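PDB 6OUX: threonine phosphate decarboxylase-like enzyme, which catalyses the pyridoxal phosphate-dependent decarboxylation of L-serine O-phosphate to ethanolamine O-phosphate, a precursor in norcobamide biosynthesis. Local coordinates for residues A[60-65]-A[292-297]. Sequence-based numbering, arbitrary orientation.
Sequences LDYIDR and LKRYEE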
# COMPACT_ATOMS: atom_id res chain seq x y z
N LEU A 60 -15.89 -12.52 0.78
CA LEU A 60 -16.11 -12.63 -0.68
C LEU A 60 -17.61 -12.60 -1.03
O LEU A 60 -18.03 -12.03 -2.06
CB LEU A 60 -15.49 -13.88 -1.26
CG LEU A 60 -13.94 -13.83 -1.30
CD1 LEU A 60 -13.41 -15.23 -1.53
CD2 LEU A 60 -13.50 -12.82 -2.38
N ASP A 61 -18.42 -13.16 -0.14
CA ASP A 61 -19.85 -13.23 -0.36
C ASP A 61 -20.45 -11.85 -0.25
O ASP A 61 -21.28 -11.53 -1.05
CB ASP A 61 -20.51 -14.19 0.64
CG ASP A 61 -21.96 -14.33 0.42
OD1 ASP A 61 -22.37 -14.85 -0.64
OD2 ASP A 61 -22.67 -13.88 1.29
N TYR A 62 -20.02 -11.02 0.72
CA TYR A 62 -20.42 -9.65 0.78
C TYR A 62 -19.97 -8.84 -0.45
O TYR A 62 -20.74 -8.00 -0.98
CB TYR A 62 -19.94 -8.95 2.06
CG TYR A 62 -20.79 -9.15 3.28
CD1 TYR A 62 -20.60 -10.21 4.16
CD2 TYR A 62 -21.76 -8.25 3.58
CE1 TYR A 62 -21.36 -10.35 5.29
CE2 TYR A 62 -22.52 -8.37 4.71
CZ TYR A 62 -22.33 -9.43 5.54
OH TYR A 62 -23.11 -9.47 6.61
N ILE A 63 -18.75 -9.11 -0.92
CA ILE A 63 -18.27 -8.47 -2.12
C ILE A 63 -19.17 -8.84 -3.35
O ILE A 63 -19.59 -7.97 -4.09
CB ILE A 63 -16.81 -8.79 -2.35
CG1 ILE A 63 -15.98 -8.15 -1.24
CG2 ILE A 63 -16.36 -8.27 -3.72
CD1 ILE A 63 -14.50 -8.50 -1.30
N ASP A 64 -19.43 -10.12 -3.52
CA ASP A 64 -20.22 -10.58 -4.62
C ASP A 64 -21.57 -9.92 -4.58
O ASP A 64 -22.02 -9.41 -5.61
CB ASP A 64 -20.38 -12.09 -4.55
CG ASP A 64 -21.11 -12.68 -5.74
OD1 ASP A 64 -21.14 -12.06 -6.79
OD2 ASP A 64 -21.67 -13.80 -5.61
N ARG A 65 -22.21 -9.96 -3.41
CA ARG A 65 -23.58 -9.49 -3.27
C ARG A 65 -23.67 -7.98 -3.34
O ARG A 65 -24.58 -7.45 -3.96
CB ARG A 65 -24.29 -10.05 -2.01
CG ARG A 65 -24.57 -11.58 -2.02
CD ARG A 65 -24.74 -12.28 -0.60
NE ARG A 65 -25.27 -11.23 0.17
CZ ARG A 65 -24.81 -10.61 1.22
NH1 ARG A 65 -25.50 -9.57 1.50
NH2 ARG A 65 -23.85 -11.01 2.04
N LEU A 292 -20.28 -8.00 11.62
CA LEU A 292 -19.55 -8.53 12.78
C LEU A 292 -20.24 -9.71 13.43
O LEU A 292 -19.59 -10.60 13.94
CB LEU A 292 -19.30 -7.40 13.83
CG LEU A 292 -18.07 -6.56 13.47
CD1 LEU A 292 -18.01 -5.21 14.21
CD2 LEU A 292 -16.77 -7.39 13.62
N LYS A 293 -21.60 -9.71 13.39
CA LYS A 293 -22.33 -10.87 13.86
C LYS A 293 -22.00 -12.13 13.11
O LYS A 293 -21.78 -13.17 13.70
CB LYS A 293 -23.83 -10.61 13.82
CG LYS A 293 -24.68 -11.80 14.32
CD LYS A 293 -26.18 -11.45 14.49
CE LYS A 293 -26.45 -10.48 15.66
NZ LYS A 293 -26.15 -9.02 15.44
N ARG A 294 -21.93 -12.05 11.77
CA ARG A 294 -21.60 -13.20 10.99
C ARG A 294 -20.10 -13.53 11.13
O ARG A 294 -19.73 -14.68 11.07
CB ARG A 294 -21.98 -12.96 9.53
CG ARG A 294 -23.50 -12.77 9.36
CD ARG A 294 -23.95 -12.76 7.89
NE ARG A 294 -25.24 -12.08 7.77
CZ ARG A 294 -25.85 -11.72 6.63
NH1 ARG A 294 -25.27 -11.94 5.47
NH2 ARG A 294 -27.02 -11.13 6.64
N TYR A 295 -19.28 -12.50 11.23
CA TYR A 295 -17.84 -12.71 11.37
C TYR A 295 -17.53 -13.49 12.65
O TYR A 295 -16.61 -14.33 12.69
CB TYR A 295 -17.07 -11.39 11.35
CG TYR A 295 -15.63 -11.62 11.79
CD1 TYR A 295 -14.78 -12.35 10.97
CD2 TYR A 295 -15.18 -11.26 13.07
CE1 TYR A 295 -13.48 -12.65 11.33
CE2 TYR A 295 -13.87 -11.54 13.46
CZ TYR A 295 -13.02 -12.25 12.57
OH TYR A 295 -11.70 -12.67 12.85
N GLU A 296 -18.18 -13.11 13.71
CA GLU A 296 -17.99 -13.81 14.97
C GLU A 296 -18.32 -15.30 14.86
O GLU A 296 -17.65 -16.15 15.47
CB GLU A 296 -18.85 -13.08 15.96
CG GLU A 296 -18.69 -13.38 17.35
CD GLU A 296 -17.29 -13.16 17.91
OE1 GLU A 296 -16.38 -12.57 17.31
OE2 GLU A 296 -17.15 -13.70 19.00
N GLU A 297 -19.41 -15.64 14.14
CA GLU A 297 -19.70 -17.02 13.89
C GLU A 297 -18.55 -17.72 13.14
O GLU A 297 -18.22 -18.83 13.46
CB GLU A 297 -21.00 -17.19 13.08
CG GLU A 297 -22.28 -16.73 13.72
CD GLU A 297 -23.45 -16.60 12.74
OE1 GLU A 297 -23.35 -16.89 11.52
OE2 GLU A 297 -24.49 -16.25 13.22
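Tyr62 and Arg294 meet through the phenol oxygen, which lies 3.2 Å above one face of the arginine's guanidinium group, offset toward its rim. Tyr62 OH is 3.5 Å from Arg294 CZ and about as far from Arg294 NH1, but the geometry is too poor for a hydrogen bond, and the ring and guanidinium planes are 36° apart. Arg294 covers the gap between the helices because its chain is extended from CG to NE; the nearest CA atoms, those of Tyr62 and Arg294, are 10.9 Å apart. Helices 53-68 and 289-314 of this member of the class-II aminotransferase family are therefore joined here by side-chain ends, away from the substrate-binding residues, while Phe291 meets the Tyr62 ring edge-to-face and helix 277-286 also packs against it. Arg65 bends at chi3 (30°), bringing NH2 over the centre of the Tyr62 ring, 3.7 Å above its plane. Arg65 NH2 also donates a nearly straight hydrogen bond (170°), part of a salt bridge, to Asp61 OD2, 3.2 Å away and one helical turn earlier, meeting it from above the carboxylate plane. Losing this guanidinium to a leucine would probably cost Asp61 this salt bridge and remove the charged NH2 from over the Tyr62 ring. Arg65 NH2 also lies 3.8 Å from Arg294 NH1, a like-charge approach probably eased by the Asp61 carboxylate, whose OD2 is 5.3 Å from Arg294 NH1.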